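Local coordinates for SGNH hydrolase-type esterase domain-containing protein (Slackia heliotrinireducens DSM 20476, PDB 4S1P) that probably hydrolyses ester bonds as a putative member of the SGNH (GDSL-like) hydrolase family, its natural substrate not yet established, at residues 99-104 with 141-146; 6-11 with 66-71; 105-110 with 146-151; 14-19 with 171-176. One frame throughout, in Å; residues are numbered along the deposited sequence.

Contact 1 of 4, residues 99-104 with 141-146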
loop_
_atom_site.group_PDB
_atom_site.type_symbol
_atom_site.label_atom_id
_atom_site.label_comp_id
_atom_site.label_asym_id
_atom_site.label_seq_id
_atom_site.Cartn_x
_atom_site.Cartn_y
_atom_site.Cartn_z
ATOM N N ALA A 99 -6.220 8.173 14.023
ATOM C CA ALA A 99 -5.706 6.919 13.507
ATOM C C ALA A 99 -4.218 7.092 13.170
ATOM O O ALA A 99 -3.759 8.166 12.798
ATOM C CB ALA A 99 -6.467 6.492 12.258
ATOM N N GLN A 100 -3.486 5.995 13.224
ATOM C CA GLN A 100 -2.097 5.969 12.814
ATOM C C GLN A 100 -1.973 5.589 11.318
ATOM O O GLN A 100 -2.407 4.514 10.931
ATOM C CB GLN A 100 -1.316 4.957 13.649
ATOM C CG GLN A 100 0.108 4.766 13.181
ATOM C CD GLN A 100 0.997 5.986 13.311
ATOM O OE1 GLN A 100 1.159 6.531 14.411
ATOM N NE2 GLN A 100 1.620 6.404 12.202
ATOM N N PRO A 101 -1.408 6.471 10.491
ATOM C CA PRO A 101 -1.209 6.109 9.087
ATOM C C PRO A 101 -0.082 5.093 8.925
ATOM O O PRO A 101 0.911 5.114 9.655
ATOM C CB PRO A 101 -0.886 7.441 8.412
ATOM C CG PRO A 101 -0.421 8.344 9.500
ATOM C CD PRO A 101 -1.074 7.881 10.773
ATOM N N VAL A 102 -0.267 4.206 7.943
ATOM C CA VAL A 102 0.678 3.135 7.634
ATOM C C VAL A 102 0.884 3.110 6.128
ATOM O O VAL A 102 -0.096 3.056 5.393
ATOM C CB VAL A 102 0.144 1.758 8.110
ATOM C CG1 VAL A 102 1.062 0.623 7.714
ATOM C CG2 VAL A 102 -0.067 1.765 9.621
ATOM N N ILE A 103 2.138 3.135 5.684
ATOM C CA ILE A 103 2.428 2.985 4.287
ATOM C C ILE A 103 2.603 1.494 3.982
ATOM O O ILE A 103 3.445 0.829 4.594
ATOM C CB ILE A 103 3.708 3.745 3.893
ATOM C CG1 ILE A 103 3.470 5.257 3.994
ATOM C CG2 ILE A 103 4.201 3.329 2.508
ATOM C CD1 ILE A 103 4.752 6.037 4.074
ATOM N N TYR A 104 1.829 0.978 3.028
ATOM C CA TYR A 104 2.031 -0.385 2.504
ATOM C C TYR A 104 3.098 -0.193 1.414
ATOM O O TYR A 104 2.793 0.203 0.276
ATOM C CB TYR A 104 0.711 -0.928 2.008
ATOM C CG TYR A 104 0.714 -2.274 1.262
ATOM C CD1 TYR A 104 1.865 -3.041 1.053
ATOM C CD2 TYR A 104 -0.468 -2.763 0.777
ATOM C CE1 TYR A 104 1.813 -4.231 0.303
ATOM C CE2 TYR A 104 -0.540 -3.921 0.039
ATOM C CZ TYR A 104 0.596 -4.671 -0.187
ATOM O OH TYR A 104 0.535 -5.811 -0.949
ATOM N N SER A 141 5.647 12.272 6.876
ATOM C CA SER A 141 4.264 12.114 7.326
ATOM C C SER A 141 4.138 11.566 8.740
ATOM O O SER A 141 3.092 11.670 9.376
ATOM C CB SER A 141 3.548 11.130 6.384
ATOM O OG SER A 141 4.060 9.803 6.546
ATOM N N GLY A 142 5.187 10.907 9.206
ATOM C CA GLY A 142 5.108 10.149 10.437
ATOM C C GLY A 142 4.356 8.853 10.316
ATOM O O GLY A 142 3.967 8.267 11.318
ATOM N N ALA A 143 4.166 8.377 9.104
ATOM C CA ALA A 143 3.494 7.091 8.905
ATOM C C ALA A 143 4.450 5.947 9.195
ATOM O O ALA A 143 5.656 6.050 8.936
ATOM C CB ALA A 143 2.964 7.007 7.480
ATOM N N LEU A 144 3.912 4.848 9.710
ATOM C CA LEU A 144 4.693 3.667 9.873
ATOM C C LEU A 144 4.891 3.033 8.492
ATOM O O LEU A 144 3.998 3.025 7.690
ATOM C CB LEU A 144 3.947 2.661 10.746
ATOM C CG LEU A 144 3.558 3.141 12.123
ATOM C CD1 LEU A 144 2.802 2.027 12.840
ATOM C CD2 LEU A 144 4.829 3.562 12.868
ATOM N N LEU A 145 6.063 2.507 8.218
ATOM C CA LEU A 145 6.339 1.865 6.933
ATOM C C LEU A 145 6.311 0.365 7.082
ATOM O O LEU A 145 7.123 -0.198 7.826
ATOM C CB LEU A 145 7.695 2.284 6.368
ATOM C CG LEU A 145 8.065 1.623 5.043
ATOM C CD1 LEU A 145 7.074 1.932 3.931
ATOM C CD2 LEU A 145 9.458 2.049 4.603
ATOM N N ALA A 146 5.403 -0.270 6.348
ATOM C CA ALA A 146 5.423 -1.723 6.174
ATOM C C ALA A 146 6.215 -1.991 4.894
ATOM O O ALA A 146 5.673 -1.815 3.803
ATOM C CB ALA A 146 4.000 -2.243 6.094
#
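Ile103 and Leu144, the two residues with most surface buried here, are joined through the backbone: Ile103 N donates to Leu144 O over 2.7 Å. The parallel pairing of strand 100-104 with strand 144-146 adds bonds from Leu144 N to Pro101 O and from Ala146 N to Ile103 O. On the face shared with Leu145, a chi1 of -68° leaves CG2 of Ile103 anti to the backbone N and presses this methyl to 3.5 Å from Leu145 CD1, a tight carbon contact; the CG1 branch instead reaches Ala143 CB at 3.9 Å. Phe134, from helix 123-141, touches both Ile103 and Leu145. Leu144 points to the other face and crosses the Gln100 side chain at about a right angle, its CD1 3.9 Å from Gln100 CG. A bend at chi2 (65°) brings the Gln100 amide to two carbonyls lying close to its plane. NE2 meets Pro101 O (2.9 Å) on a lone pair and also donates to Gly142 O (3.1 Å), while Pro101 O takes Leu144 N as its second donor. A leucine at Gln100 would probably leave Gly142 O without this donor and Pro101 O with Leu144 N alone of the two, the turn after helix 123-141 less firmly held. The pairing adds strand 144-147 as an outermost strand of the parallel sheet, reached by a helical crossover, as in the alpha/beta/alpha sandwich of SGNH hydrolases.

Contact 2 of 4, residues 6-11 with 66-71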
loop_
_atom_site.group_PDB
_atom_site.type_symbol
_atom_site.label_atom_id
_atom_site.label_comp_id
_atom_site.label_asym_id
_atom_site.label_seq_id
_atom_site.Cartn_x
_atom_site.Cartn_y
_atom_site.Cartn_z
ATOM N N ILE A 6 -9.041 -1.367 11.124
ATOM C CA ILE A 6 -8.043 -0.985 10.103
ATOM C C ILE A 6 -8.784 -0.621 8.816
ATOM O O ILE A 6 -9.612 -1.392 8.331
ATOM C CB ILE A 6 -7.066 -2.147 9.799
ATOM C CG1 ILE A 6 -6.352 -2.595 11.077
ATOM C CG2 ILE A 6 -6.070 -1.745 8.724
ATOM C CD1 ILE A 6 -5.621 -3.914 10.921
ATOM N N LEU A 7 -8.504 0.563 8.273
ATOM C CA LEU A 7 -9.016 0.992 6.964
ATOM C C LEU A 7 -7.879 0.898 5.967
ATOM O O LEU A 7 -6.817 1.453 6.214
ATOM C CB LEU A 7 -9.494 2.432 7.047
ATOM C CG LEU A 7 -10.013 3.050 5.760
ATOM C CD1 LEU A 7 -11.190 2.288 5.176
ATOM C CD2 LEU A 7 -10.358 4.524 6.028
HETATM N N MSE A 8 -8.094 0.178 4.876
HETATM C CA MSE A 8 -7.071 0.005 3.856
HETATM C C MSE A 8 -7.499 0.663 2.568
HETATM O O MSE A 8 -8.638 0.492 2.114
HETATM C CB MSE A 8 -6.851 -1.479 3.551
HETATM C CG MSE A 8 -6.530 -2.275 4.811
HETATM SE SE MSE A 8 -5.984 -4.115 4.326
HETATM C CE MSE A 8 -4.134 -3.749 3.864
ATOM N N LEU A 9 -6.609 1.481 2.025
ATOM C CA LEU A 9 -6.836 2.165 0.782
ATOM C C LEU A 9 -5.849 1.615 -0.244
ATOM O O LEU A 9 -4.633 1.621 0.000
ATOM C CB LEU A 9 -6.578 3.676 0.973
ATOM C CG LEU A 9 -7.136 4.325 2.248
ATOM C CD1 LEU A 9 -6.745 5.815 2.291
ATOM C CD2 LEU A 9 -8.635 4.106 2.357
ATOM N N GLY A 10 -6.333 1.135 -1.382
ATOM C CA GLY A 10 -5.420 0.515 -2.351
ATOM C C GLY A 10 -6.078 0.007 -3.605
ATOM O O GLY A 10 -7.159 0.475 -3.990
ATOM N N ASN A 11 -5.420 -0.956 -4.226
ATOM C CA ASN A 11 -5.921 -1.564 -5.446
ATOM C C ASN A 11 -5.667 -3.057 -5.395
ATOM O O ASN A 11 -5.693 -3.628 -4.292
ATOM C CB ASN A 11 -5.412 -0.815 -6.664
ATOM C CG ASN A 11 -3.930 -0.933 -6.868
ATOM O OD1 ASN A 11 -3.246 -1.831 -6.364
ATOM N ND2 ASN A 11 -3.414 -0.013 -7.661
ATOM N N PHE A 66 -5.789 2.288 12.531
ATOM C CA PHE A 66 -4.814 2.462 11.484
ATOM C C PHE A 66 -5.491 2.737 10.165
ATOM O O PHE A 66 -6.572 2.229 9.912
ATOM C CB PHE A 66 -3.978 1.183 11.317
ATOM C CG PHE A 66 -3.154 0.815 12.526
ATOM C CD1 PHE A 66 -1.964 1.463 12.788
ATOM C CD2 PHE A 66 -3.580 -0.155 13.396
ATOM C CE1 PHE A 66 -1.190 1.146 13.896
ATOM C CE2 PHE A 66 -2.813 -0.496 14.483
ATOM C CZ PHE A 66 -1.622 0.165 14.755
ATOM N N VAL A 67 -4.815 3.518 9.325
ATOM C CA VAL A 67 -5.207 3.716 7.938
ATOM C C VAL A 67 -4.017 3.314 7.077
ATOM O O VAL A 67 -2.941 3.904 7.190
ATOM C CB VAL A 67 -5.610 5.149 7.619
ATOM C CG1 VAL A 67 -5.959 5.294 6.141
ATOM C CG2 VAL A 67 -6.795 5.575 8.490
ATOM N N VAL A 68 -4.200 2.248 6.280
ATOM C CA VAL A 68 -3.104 1.712 5.439
ATOM C C VAL A 68 -3.251 2.293 4.034
ATOM O O VAL A 68 -4.341 2.265 3.467
ATOM C CB VAL A 68 -3.152 0.189 5.372
ATOM C CG1 VAL A 68 -2.042 -0.366 4.500
ATOM C CG2 VAL A 68 -3.071 -0.395 6.767
HETATM N N MSE A 69 -2.140 2.795 3.479
HETATM C CA MSE A 69 -2.165 3.473 2.217
HETATM C C MSE A 69 -1.277 2.767 1.220
HETATM O O MSE A 69 -0.067 2.636 1.456
HETATM C CB MSE A 69 -1.665 4.918 2.362
HETATM C CG MSE A 69 -2.481 5.700 3.393
HETATM SE SE MSE A 69 -1.621 7.360 3.963
HETATM C CE MSE A 69 -0.065 6.488 4.812
ATOM N N GLN A 70 -1.865 2.307 0.105
ATOM C CA GLN A 70 -1.115 1.627 -0.953
ATOM C C GLN A 70 -1.338 2.324 -2.290
ATOM O O GLN A 70 -2.460 2.409 -2.756
ATOM C CB GLN A 70 -1.563 0.153 -1.048
ATOM C CG GLN A 70 -0.860 -0.648 -2.143
ATOM C CD GLN A 70 -1.789 -1.054 -3.259
ATOM O OE1 GLN A 70 -2.848 -1.636 -3.028
ATOM N NE2 GLN A 70 -1.404 -0.747 -4.485
ATOM N N GLU A 71 -0.233 2.785 -2.893
ATOM C CA GLU A 71 -0.273 3.474 -4.154
ATOM C C GLU A 71 -0.205 2.498 -5.326
ATOM O O GLU A 71 0.330 1.394 -5.222
ATOM C CB GLU A 71 0.918 4.434 -4.245
ATOM C CG GLU A 71 1.040 5.287 -5.521
ATOM C CD GLU A 71 -0.153 6.222 -5.716
ATOM O OE1 GLU A 71 -1.278 5.731 -5.997
ATOM O OE2 GLU A 71 0.030 7.464 -5.581
#
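Strands 6-10 and 66-69 run parallel, 14° apart and 4.6 Å at closest approach, with Ile6 facing Phe66 and Leu9 facing Met69 across the pair. Four backbone bonds stitch them together, among them Val68 N to Leu7 O (2.7 Å) and Leu9 N to Val68 O (2.8 Å). On one face Val68 spreads its two methyls between neighbours: CG2 meets Ile6 CG2 at 3.8 Å, and CG1 lies beside CE of selenomethionine Met8, the two side chains pointing the same way. The opposite face holds Leu9, whose CD1 rests 4.0 Å from Val67 CG1. Past Gly10 the contact turns polar. Gln70 and Asn11 cross at about a right angle with their amide planes 60° apart. Asn11 N donates to Gln70 OE1 (2.9 Å, 172° at the hydrogen), and Gln70 NE2 returns a bond to Asn11 OD1 (2.8 Å), arriving from above the carbonyl plane. Thr14 OG1 also bonds Gln70 OE1, while Asn11 OD1 caps the following helix at Leu13 N and its ND2 meets Ala39 O and an unidentified bound ligand. Gly10-Asn11-Ser12-Leu13 corresponds to the GDSL motif, with asparagine in place of the aspartate, and the serine is probably the nucleophile. Gripped at both its backbone N and its OD1, Asn11 is fixed immediately before Ser12, which is consistent with Gln70 acting as a second-shell residue that positions it and the backbone leading into the probable nucleophile.

Contact 3 of 4, residues 105-110 with 146-151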
loop_
_atom_site.group_PDB
_atom_site.type_symbol
_atom_site.label_atom_id
_atom_site.label_comp_id
_atom_site.label_asym_id
_atom_site.label_seq_id
_atom_site.Cartn_x
_atom_site.Cartn_y
_atom_site.Cartn_z
ATOM N N GLY A 105 4.361 -0.388 1.796
ATOM C CA GLY A 105 5.460 -0.214 0.853
ATOM C C GLY A 105 5.462 -1.442 -0.053
ATOM O O GLY A 105 5.539 -2.567 0.414
ATOM N N THR A 106 5.362 -1.241 -1.337
ATOM C CA THR A 106 5.392 -2.328 -2.288
ATOM C C THR A 106 6.784 -2.422 -2.965
ATOM O O THR A 106 7.752 -1.760 -2.600
ATOM C CB THR A 106 4.253 -2.171 -3.316
ATOM O OG1 THR A 106 4.476 -1.002 -4.136
ATOM C CG2 THR A 106 2.866 -2.060 -2.636
ATOM N N TRP A 107 6.844 -3.301 -3.947
ATOM C CA TRP A 107 8.085 -3.833 -4.474
ATOM C C TRP A 107 8.336 -3.307 -5.892
ATOM O O TRP A 107 7.391 -3.003 -6.627
ATOM C CB TRP A 107 8.003 -5.382 -4.477
ATOM C CG TRP A 107 6.709 -5.848 -5.005
ATOM C CD1 TRP A 107 6.376 -6.018 -6.311
ATOM C CD2 TRP A 107 5.537 -6.150 -4.247
ATOM N NE1 TRP A 107 5.066 -6.392 -6.422
ATOM C CE2 TRP A 107 4.524 -6.472 -5.163
ATOM C CE3 TRP A 107 5.225 -6.131 -2.870
ATOM C CZ2 TRP A 107 3.238 -6.799 -4.760
ATOM C CZ3 TRP A 107 3.946 -6.447 -2.486
ATOM C CH2 TRP A 107 2.969 -6.769 -3.417
ATOM N N PRO A 108 9.611 -3.260 -6.306
ATOM C CA PRO A 108 9.868 -3.062 -7.736
ATOM C C PRO A 108 9.312 -4.266 -8.496
ATOM O O PRO A 108 9.177 -5.329 -7.953
ATOM C CB PRO A 108 11.410 -3.046 -7.830
ATOM C CG PRO A 108 11.848 -3.857 -6.667
ATOM C CD PRO A 108 10.845 -3.591 -5.571
ATOM N N TYR A 109 9.011 -4.067 -9.758
ATOM C CA TYR A 109 8.581 -5.158 -10.600
ATOM C C TYR A 109 9.739 -6.142 -10.824
ATOM O O TYR A 109 10.902 -5.800 -10.712
ATOM C CB TYR A 109 8.141 -4.608 -11.934
ATOM C CG TYR A 109 6.976 -3.696 -11.942
ATOM C CD1 TYR A 109 6.153 -3.555 -10.828
ATOM C CD2 TYR A 109 6.646 -2.990 -13.107
ATOM C CE1 TYR A 109 5.052 -2.710 -10.873
ATOM C CE2 TYR A 109 5.526 -2.172 -13.156
ATOM C CZ TYR A 109 4.735 -2.037 -12.038
ATOM O OH TYR A 109 3.611 -1.221 -12.133
ATOM N N ARG A 110 9.392 -7.379 -11.136
ATOM C CA ARG A 110 10.407 -8.387 -11.373
ATOM C C ARG A 110 11.300 -8.027 -12.556
ATOM O O ARG A 110 10.829 -7.608 -13.602
ATOM C CB ARG A 110 9.754 -9.744 -11.566
ATOM C CG ARG A 110 10.782 -10.818 -11.791
ATOM C CD ARG A 110 10.209 -12.198 -11.694
ATOM N NE ARG A 110 11.255 -13.214 -11.727
ATOM C CZ ARG A 110 11.023 -14.500 -11.491
ATOM N NH1 ARG A 110 9.791 -14.905 -11.261
ATOM N NH2 ARG A 110 12.016 -15.380 -11.519
ATOM N N ALA A 146 5.403 -0.270 6.348
ATOM C CA ALA A 146 5.423 -1.723 6.174
ATOM C C ALA A 146 6.215 -1.991 4.894
ATOM O O ALA A 146 5.673 -1.815 3.803
ATOM C CB ALA A 146 4.000 -2.243 6.094
ATOM N N ASP A 147 7.508 -2.323 5.046
ATOM C CA ASP A 147 8.426 -2.419 3.931
ATOM C C ASP A 147 8.355 -3.815 3.366
ATOM O O ASP A 147 9.097 -4.692 3.774
ATOM C CB ASP A 147 9.822 -2.055 4.415
ATOM C CG ASP A 147 10.874 -2.023 3.315
ATOM O OD1 ASP A 147 10.576 -2.461 2.188
ATOM O OD2 ASP A 147 12.016 -1.574 3.576
ATOM N N VAL A 148 7.472 -4.023 2.395
ATOM C CA VAL A 148 7.348 -5.348 1.813
ATOM C C VAL A 148 8.447 -5.591 0.765
ATOM O O VAL A 148 8.793 -6.735 0.469
ATOM C CB VAL A 148 5.918 -5.605 1.287
ATOM C CG1 VAL A 148 5.767 -7.057 0.831
ATOM C CG2 VAL A 148 4.875 -5.284 2.368
ATOM N N ALA A 149 9.012 -4.535 0.194
ATOM C CA ALA A 149 10.085 -4.713 -0.770
ATOM C C ALA A 149 11.263 -5.456 -0.175
ATOM O O ALA A 149 11.909 -6.245 -0.870
ATOM C CB ALA A 149 10.543 -3.387 -1.326
ATOM N N ALA A 150 11.610 -5.163 1.065
ATOM C CA ALA A 150 12.799 -5.792 1.670
ATOM C C ALA A 150 12.718 -7.336 1.653
ATOM O O ALA A 150 13.619 -7.977 1.091
ATOM C CB ALA A 150 13.054 -5.239 3.074
ATOM N N PRO A 151 11.635 -7.920 2.196
ATOM C CA PRO A 151 11.587 -9.383 2.126
ATOM C C PRO A 151 11.343 -9.929 0.732
ATOM O O PRO A 151 11.723 -11.068 0.444
ATOM C CB PRO A 151 10.482 -9.753 3.103
ATOM C CG PRO A 151 9.627 -8.500 3.253
ATOM C CD PRO A 151 10.632 -7.370 3.137
#
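Trp107 and Val148 lie side by side and point the same way, with the valine CG1 at the edge of the indole, near its plane and 3.8 Å from Trp107 CZ3. They meet where two neighbouring strands leave the C-terminal edge of the parallel sheet, where the active site is built in the alpha/beta/alpha fold of SGNH hydrolases. Trp107 holds CG between its backbone N and carbonyl carbon (chi1 45°), which lays the six-membered ring alongside Val148; the indole stacks with Phe152, meets Tyr161 at about a right angle, and donates a hydrogen bond from NE1 to Val166 O. The sheet pairing has its last bonds here: Gly105 N donates to Ala146 O (2.8 Å), and Val148 N to Gly105 O (3.1 Å), tilted from the carbonyl plane. Ala149 CB lies beside the loop, 3.5 Å from Thr106 O and 4.0 Å from Trp107 CA. Asp147, just before the turn into the next helix, caps Ala150 N through OD1, met from above the carboxylate plane. Val148 also packs closely against the carbonyl that its own N bonds, with its CB 3.2 Å and its CG2 3.4 Å from Gly105 O.

Contact 4 of 4, residues 14-19 with 171-176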
loop_
_atom_site.group_PDB
_atom_site.type_symbol
_atom_site.label_atom_id
_atom_site.label_comp_id
_atom_site.label_asym_id
_atom_site.label_seq_id
_atom_site.Cartn_x
_atom_site.Cartn_y
_atom_site.Cartn_z
ATOM N N THR A 14 -3.463 -4.749 -2.810
ATOM C CA THR A 14 -4.064 -4.942 -1.496
ATOM C C THR A 14 -5.075 -6.084 -1.499
ATOM O O THR A 14 -5.048 -6.907 -0.599
ATOM C CB THR A 14 -4.749 -3.639 -1.033
ATOM O OG1 THR A 14 -3.737 -2.679 -0.728
ATOM C CG2 THR A 14 -5.579 -3.858 0.245
ATOM N N THR A 15 -5.958 -6.148 -2.495
ATOM C CA THR A 15 -7.086 -7.069 -2.422
ATOM C C THR A 15 -6.749 -8.465 -2.910
ATOM O O THR A 15 -7.457 -9.411 -2.522
ATOM C CB THR A 15 -8.286 -6.555 -3.212
ATOM O OG1 THR A 15 -7.911 -6.309 -4.570
ATOM C CG2 THR A 15 -8.843 -5.288 -2.605
ATOM N N ALA A 16 -5.692 -8.610 -3.707
ATOM C CA ALA A 16 -5.387 -9.935 -4.281
ATOM C C ALA A 16 -5.206 -11.000 -3.199
ATOM O O ALA A 16 -4.671 -10.745 -2.101
ATOM C CB ALA A 16 -4.127 -9.865 -5.181
ATOM N N ASN A 17 -5.637 -12.220 -3.552
ATOM C CA ASN A 17 -5.391 -13.390 -2.714
ATOM C C ASN A 17 -5.939 -13.293 -1.304
ATOM O O ASN A 17 -5.359 -13.852 -0.367
ATOM C CB ASN A 17 -3.910 -13.727 -2.675
ATOM C CG ASN A 17 -3.326 -13.889 -4.053
ATOM O OD1 ASN A 17 -3.808 -14.720 -4.832
ATOM N ND2 ASN A 17 -2.301 -13.100 -4.374
ATOM N N HIS A 18 -7.066 -12.583 -1.168
ATOM C CA HIS A 18 -7.713 -12.389 0.108
ATOM C C HIS A 18 -6.776 -11.858 1.181
ATOM O O HIS A 18 -6.914 -12.141 2.368
ATOM C CB HIS A 18 -8.304 -13.712 0.574
ATOM C CG HIS A 18 -9.342 -14.257 -0.367
ATOM N ND1 HIS A 18 -10.660 -13.854 -0.333
ATOM C CD2 HIS A 18 -9.234 -15.104 -1.410
ATOM C CE1 HIS A 18 -11.331 -14.475 -1.288
ATOM N NE2 HIS A 18 -10.486 -15.241 -1.955
HETATM N N MSE A 19 -5.856 -11.011 0.762
HETATM C CA MSE A 19 -4.891 -10.505 1.720
HETATM C C MSE A 19 -5.519 -9.723 2.893
HETATM O O MSE A 19 -5.105 -9.906 4.009
HETATM C CB MSE A 19 -3.805 -9.715 1.007
HETATM C CG MSE A 19 -2.647 -9.372 1.923
HETATM SE SE MSE A 19 -2.880 -7.713 2.970
HETATM C CE MSE A 19 -2.127 -6.510 1.638
ATOM N N ALA A 171 1.771 -16.525 -2.114
ATOM C CA ALA A 171 2.876 -16.430 -1.152
ATOM C C ALA A 171 3.317 -14.954 -0.952
ATOM O O ALA A 171 3.606 -14.538 0.162
ATOM C CB ALA A 171 4.054 -17.292 -1.584
ATOM N N GLY A 172 3.370 -14.186 -2.033
ATOM C CA GLY A 172 3.688 -12.760 -1.922
ATOM C C GLY A 172 2.653 -11.990 -1.119
ATOM O O GLY A 172 3.018 -11.139 -0.308
ATOM N N SER A 173 1.377 -12.309 -1.309
ATOM C CA SER A 173 0.337 -11.673 -0.506
ATOM C C SER A 173 0.419 -12.038 0.968
ATOM O O SER A 173 0.175 -11.214 1.845
ATOM C CB SER A 173 -1.034 -11.984 -1.041
ATOM O OG SER A 173 -1.190 -11.421 -2.338
ATOM N N ARG A 174 0.733 -13.300 1.241
ATOM C CA ARG A 174 0.902 -13.726 2.617
ATOM C C ARG A 174 2.045 -12.974 3.286
ATOM O O ARG A 174 1.940 -12.518 4.428
ATOM C CB ARG A 174 1.095 -15.231 2.679
ATOM C CG ARG A 174 1.257 -15.739 4.102
ATOM C CD ARG A 174 1.313 -17.249 4.126
ATOM N NE ARG A 174 1.535 -17.717 5.490
ATOM C CZ ARG A 174 2.726 -17.850 6.071
ATOM N NH1 ARG A 174 3.859 -17.569 5.415
ATOM N NH2 ARG A 174 2.781 -18.280 7.328
ATOM N N LEU A 175 3.129 -12.780 2.539
ATOM C CA LEU A 175 4.236 -12.046 3.023
ATOM C C LEU A 175 3.840 -10.586 3.312
ATOM O O LEU A 175 4.155 -10.035 4.368
ATOM C CB LEU A 175 5.346 -12.080 1.994
ATOM C CG LEU A 175 6.586 -11.295 2.373
ATOM C CD1 LEU A 175 7.182 -11.762 3.704
ATOM C CD2 LEU A 175 7.599 -11.412 1.253
ATOM N N ALA A 176 3.105 -9.977 2.403
ATOM C CA ALA A 176 2.629 -8.604 2.672
ATOM C C ALA A 176 1.775 -8.529 3.932
ATOM O O ALA A 176 1.936 -7.627 4.721
ATOM C CB ALA A 176 1.853 -8.113 1.498
HETATM O O HOH W 1 -2.379 -8.979 -1.988
#
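The turn between helices 12-15 and 19-27, with Met19 at the start of the second, comes against helix 170-184; Met19 and Ser173 are nearest, their CA atoms 5.8 Å apart. Asn17 reaches across with its amide: ND2 donates to Ser173 OG at 2.9 Å, a nearly straight bond (172° at the hydrogen) with the hydroxyl oxygen lying in the amide plane. Ser173 holds OG beside its own backbone N (chi1 -65°), which aims it at the turn. A water sits between the two segments, donating to Ala16 O (2.9 Å) and hydrogen-bonded to Ser173 OG (2.7 Å), so the hydroxyl is held both directly and through solvent. Helix 12-15 starts at Ser12, the probable nucleophile of the SGNH fold, and helix 170-184 follows the loop with His167, its likely triad partner; Asn17 ND2 also bonds Pro168 O of that loop. Were Asn17 replaced by alanine, Ser173 OG and Pro168 O would probably both lose this donor, leaving the turn tied to helix 170-184 mainly through the water and Met19. Next to this polar group Met19, a selenomethionine, lies along helix 170-184, CG 3.4 Å from Ser173 O; bends at chi2 and chi3 carry CE to 4.3 Å from Ala176 CB, the apolar part of the contact. Met19 N donates to Ala16 O, the carbonyl that also takes the water.

How the contacts relate
Contacts 1 and 2 are neighbouring strand pairs of one parallel sheet, their centres 9 Å apart, joined by probable hydrogen bonds such as Val102 N to Val67 O (2.8 Å). Contact 3 continues contact 1 beyond Ala146, which they share. Contact 4 closes a loop along the chain that encloses contacts 1 and 3. Tyr104 of contact 1 links it to contact 4, its CE2 3.4 Å from Met19 CE, and Thr14 OG1 bonds Gln70 OE1 of contact 2 (2.7 Å). Contact 2 comes nearest the bound unidentified ligand, probably from the crystallisation liquor: the Asn11 side chain is about 3 Å from it and also touches the probable Ser-His-Asp triad, while those of Thr106 and Ala16 are about 8 Å from the ligand.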